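Local coordinates for protein D-alanyl transferase DltD (Enterococcus faecalis, PDB 6O93) that probably acts in the D-alanylation of lipoteichoic acid, a step in building the cell wall of Gram-positive bacteria, at residues D157-L160 with M161-A165; L144-R147 with L148-P152. All blocks are in the same frame, centred on the assembly; numbering follows the deposited sequence.

In the fold
Both contacts are local, and along the chain they come in series, neither enclosing the other. From the N terminus the chain first passes through contact 2, where helix 139-148 ends and a type I turn over 148-151 leads into the short helix 152-155. After that helix comes contact 1, the capped first turns of helix 158-168. The two lie with centres about 10 Å apart: Leu-164 of contact 1 packs on Leu-148 and Thr-149 of contact 2, and the sulfur of Met-161 also lies against Thr-149. Together they tie helices 139-148 and 158-168 into a helical region on one side of the chain's centre.

Contact 1. Residues D157-L160 with M161-A165; sequences DKVL and METLA
Leu-160 and Leu-164, one helical turn apart, form the apolar, tightly packed side of this contact. The CD1 branch of Leu-160 lies 4.0 Å from CG of Leu-164, and the two side chains pass at a slant. With chi1 at -179° Leu-160 turns CG away from its own N, and its CD1 branch comes to lie against Leu-164. Beside this pair, Thr-163 doubles a backbone bond: its N and its OG1, each 2.9 Å from Val-159 O, reach that oxygen from opposite faces of the carbonyl plane. The buried hydroxyl is thereby satisfied within the helix. At the start of the helix Asp-157 is the N-cap, its OD1 accepting from Leu-160 N at 3.1 Å and from well above the carboxylate plane, while OD2 is held by Tyr-128. The opposite flank is looser. Lys-158 and Glu-162 are exposed; they are joined by the backbone bond from Glu-162 N to Lys-158 O (2.8 Å), and CG of Glu-162 also rests against that oxygen. Leu-160 and Leu-164 face helices 124-132 and 152-155, through Leu-131, Trp-130 and Val-154, whereas Val-159 and Thr-163 meet Tyr-180 and Phe-181 of helix 175-195.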
loop_
_atom_site.group_PDB
_atom_site.type_symbol
_atom_site.label_atom_id
_atom_site.label_comp_id
_atom_site.label_asym_id
_atom_site.label_seq_id
_atom_site.Cartn_x
_atom_site.Cartn_y
_atom_site.Cartn_z
ATOM N N ASP A 157 -2.003 25.891 -1.012
ATOM C CA ASP A 157 -1.520 26.080 -2.378
ATOM C C ASP A 157 -2.666 26.691 -3.179
ATOM O O ASP A 157 -3.563 25.981 -3.641
ATOM C CB ASP A 157 -1.055 24.748 -2.959
ATOM C CG ASP A 157 -0.376 24.895 -4.306
ATOM O OD1 ASP A 157 -0.651 25.883 -5.017
ATOM O OD2 ASP A 157 0.432 24.008 -4.653
ATOM N N LYS A 158 -2.632 28.015 -3.343
ATOM C CA LYS A 158 -3.779 28.729 -3.898
ATOM C C LYS A 158 -3.989 28.401 -5.371
ATOM O O LYS A 158 -5.120 28.158 -5.805
ATOM C CB LYS A 158 -3.598 30.235 -3.702
ATOM C CG LYS A 158 -3.463 30.657 -2.243
ATOM C CD LYS A 158 -4.678 30.248 -1.416
ATOM C CE LYS A 158 -4.579 30.762 0.012
ATOM N NZ LYS A 158 -5.815 30.473 0.798
ATOM N N VAL A 159 -2.916 28.408 -6.167
ATOM C CA VAL A 159 -3.055 28.074 -7.582
ATOM C C VAL A 159 -3.589 26.657 -7.736
ATOM O O VAL A 159 -4.467 26.392 -8.567
ATOM C CB VAL A 159 -1.713 28.258 -8.315
ATOM C CG1 VAL A 159 -1.821 27.770 -9.756
ATOM C CG2 VAL A 159 -1.287 29.716 -8.278
ATOM N N LEU A 160 -3.075 25.727 -6.930
ATOM C CA LEU A 160 -3.590 24.364 -6.947
ATOM C C LEU A 160 -5.072 24.340 -6.595
ATOM O O LEU A 160 -5.880 23.720 -7.297
ATOM C CB LEU A 160 -2.787 23.496 -5.977
ATOM C CG LEU A 160 -3.184 22.020 -5.881
ATOM C CD1 LEU A 160 -3.203 21.375 -7.250
ATOM C CD2 LEU A 160 -2.232 21.280 -4.959
ATOM N N MET A 161 -5.451 25.023 -5.510
ATOM C CA MET A 161 -6.853 25.051 -5.106
ATOM C C MET A 161 -7.732 25.618 -6.212
ATOM O O MET A 161 -8.830 25.108 -6.468
ATOM C CB MET A 161 -7.012 25.872 -3.825
ATOM C CG MET A 161 -6.517 25.162 -2.573
ATOM S SD MET A 161 -7.528 23.730 -2.143
ATOM C CE MET A 161 -9.021 24.528 -1.559
ATOM N N GLU A 162 -7.265 26.674 -6.879
ATOM C CA GLU A 162 -8.036 27.251 -7.974
ATOM C C GLU A 162 -8.159 26.269 -9.132
ATOM O O GLU A 162 -9.221 26.164 -9.758
ATOM C CB GLU A 162 -7.386 28.557 -8.428
ATOM C CG GLU A 162 -7.464 29.655 -7.381
ATOM C CD GLU A 162 -6.678 30.898 -7.751
ATOM O OE1 GLU A 162 -5.703 30.794 -8.530
ATOM O OE2 GLU A 162 -7.038 31.985 -7.253
ATOM N N THR A 163 -7.087 25.532 -9.424
ATOM C CA THR A 163 -7.142 24.534 -10.486
ATOM C C THR A 163 -8.093 23.398 -10.125
ATOM O O THR A 163 -8.880 22.947 -10.966
ATOM C CB THR A 163 -5.740 23.991 -10.765
ATOM O OG1 THR A 163 -4.871 25.071 -11.130
ATOM C CG2 THR A 163 -5.774 22.960 -11.889
ATOM N N LEU A 164 -8.039 22.921 -8.880
ATOM C CA LEU A 164 -8.918 21.830 -8.472
ATOM C C LEU A 164 -10.380 22.253 -8.497
ATOM O O LEU A 164 -11.263 21.418 -8.728
ATOM C CB LEU A 164 -8.530 21.335 -7.077
ATOM C CG LEU A 164 -7.115 20.764 -6.952
ATOM C CD1 LEU A 164 -6.858 20.288 -5.534
ATOM C CD2 LEU A 164 -6.890 19.638 -7.952
ATOM N N ALA A 165 -10.658 23.538 -8.264
ATOM C CA ALA A 165 -12.032 24.019 -8.349
ATOM C C ALA A 165 -12.571 23.891 -9.768
ATOM O O ALA A 165 -13.728 23.502 -9.967
ATOM C CB ALA A 165 -12.113 25.470 -7.875
#

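Contact 2. Residues L144-R147 with L148-P152; sequences LAQR and LTKFP
Bends at chi2 and chi3 (-74° and -67°) fold the side chain of Arg-147 back, placing its guanidinium beside the ring of Phe-151. CE2 of Phe-151 lies over one guanidinium face, toward the rim, and NH2 of Arg-147 comes within 3.7 Å of CZ of the ring. The two planes stand 56° apart, so the groups do not stack flat; NE of Arg-147 makes a salt bridge with Asp-275. On the more exposed side, Gln-146 and Lys-150 both bend at chi2, and Lys-150 NZ reaches Gln-146 OE1 at 3.0 Å, in the amide plane and on a lone pair. A weak bond of 3.3 Å also runs from Lys-150 NZ to Gln-146 O. Thr-149 OG1 grips Gln-146 O more firmly, at 2.7 Å. Along the backbone, Leu-148 N and Thr-149 N continue the helical pattern to Leu-144 O and Ala-145 O, but Lys-150 N turns to Arg-147 O (2.9 Å). This shift to an i to i-3 bond, overlapped by the type I beta turn from Leu-148 to Phe-151, is characteristic of a helix C terminus tightening into a turn, here with Phe-151 as N-cap of the next helix.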
loop_
_atom_site.group_PDB
_atom_site.type_symbol
_atom_site.label_atom_id
_atom_site.label_comp_id
_atom_site.label_asym_id
_atom_site.label_seq_id
_atom_site.Cartn_x
_atom_site.Cartn_y
_atom_site.Cartn_z
ATOM N N LEU A 144 -10.500 12.945 -7.387
ATOM C CA LEU A 144 -9.217 13.322 -6.802
ATOM C C LEU A 144 -9.204 14.798 -6.433
ATOM O O LEU A 144 -8.771 15.172 -5.337
ATOM C CB LEU A 144 -8.080 13.009 -7.774
ATOM C CG LEU A 144 -7.662 11.547 -7.907
ATOM C CD1 LEU A 144 -6.656 11.400 -9.034
ATOM C CD2 LEU A 144 -7.078 11.035 -6.599
ATOM N N ALA A 145 -9.677 15.656 -7.340
ATOM C CA ALA A 145 -9.718 17.088 -7.063
ATOM C C ALA A 145 -10.551 17.382 -5.821
ATOM O O ALA A 145 -10.133 18.151 -4.947
ATOM C CB ALA A 145 -10.275 17.837 -8.273
ATOM N N GLN A 146 -11.737 16.779 -5.728
ATOM C CA GLN A 146 -12.606 17.016 -4.580
ATOM C C GLN A 146 -11.916 16.627 -3.277
ATOM O O GLN A 146 -11.943 17.382 -2.298
ATOM C CB GLN A 146 -13.917 16.245 -4.754
ATOM C CG GLN A 146 -14.900 16.383 -3.590
ATOM C CD GLN A 146 -14.706 15.319 -2.518
ATOM O OE1 GLN A 146 -14.435 15.633 -1.359
ATOM N NE2 GLN A 146 -14.856 14.055 -2.901
ATOM N N ARG A 147 -11.289 15.450 -3.246
ATOM C CA ARG A 147 -10.660 14.984 -2.014
ATOM C C ARG A 147 -9.464 15.850 -1.640
ATOM O O ARG A 147 -9.283 16.194 -0.467
ATOM C CB ARG A 147 -10.233 13.522 -2.159
ATOM C CG ARG A 147 -11.387 12.543 -2.301
ATOM C CD ARG A 147 -12.115 12.309 -0.979
ATOM N NE ARG A 147 -11.266 11.621 -0.006
ATOM C CZ ARG A 147 -11.016 12.045 1.232
ATOM N NH1 ARG A 147 -11.556 13.164 1.701
ATOM N NH2 ARG A 147 -10.222 11.330 2.016
ATOM N N LEU A 148 -8.636 16.214 -2.622
ATOM C CA LEU A 148 -7.417 16.956 -2.320
ATOM C C LEU A 148 -7.726 18.300 -1.673
ATOM O O LEU A 148 -6.986 18.754 -0.791
ATOM C CB LEU A 148 -6.590 17.151 -3.590
ATOM C CG LEU A 148 -5.935 15.904 -4.184
ATOM C CD1 LEU A 148 -5.130 16.281 -5.416
ATOM C CD2 LEU A 148 -5.058 15.198 -3.168
ATOM N N THR A 149 -8.812 18.955 -2.091
ATOM C CA THR A 149 -9.174 20.240 -1.501
ATOM C C THR A 149 -9.558 20.126 -0.034
ATOM O O THR A 149 -9.717 21.158 0.625
ATOM C CB THR A 149 -10.335 20.888 -2.262
ATOM O OG1 THR A 149 -11.499 20.053 -2.181
ATOM C CG2 THR A 149 -9.964 21.120 -3.718
ATOM N N LYS A 150 -9.716 18.914 0.492
ATOM C CA LYS A 150 -10.086 18.734 1.887
ATOM C C LYS A 150 -8.888 18.726 2.828
ATOM O O LYS A 150 -9.085 18.767 4.046
ATOM C CB LYS A 150 -10.871 17.429 2.061
ATOM C CG LYS A 150 -12.158 17.357 1.244
ATOM C CD LYS A 150 -13.172 18.400 1.696
ATOM C CE LYS A 150 -14.513 18.223 0.991
ATOM N NZ LYS A 150 -14.428 18.484 -0.476
ATOM N N PHE A 151 -7.651 18.687 2.298
ATOM C CA PHE A 151 -6.487 18.527 3.157
ATOM C C PHE A 151 -5.700 19.827 3.289
ATOM O O PHE A 151 -5.511 20.542 2.298
ATOM C CB PHE A 151 -5.570 17.424 2.617
ATOM C CG PHE A 151 -6.206 16.070 2.641
ATOM C CD1 PHE A 151 -6.163 15.293 3.786
ATOM C CD2 PHE A 151 -6.877 15.586 1.535
ATOM C CE1 PHE A 151 -6.761 14.052 3.819
ATOM C CE2 PHE A 151 -7.477 14.347 1.563
ATOM C CZ PHE A 151 -7.421 13.580 2.707
ATOM N N PRO A 152 -5.228 20.160 4.497
ATOM C CA PRO A 152 -4.518 21.441 4.666
ATOM C C PRO A 152 -3.279 21.579 3.797
ATOM O O PRO A 152 -2.972 22.689 3.349
ATOM C CB PRO A 152 -4.162 21.449 6.161
ATOM C CG PRO A 152 -5.139 20.524 6.796
ATOM C CD PRO A 152 -5.424 19.464 5.781
#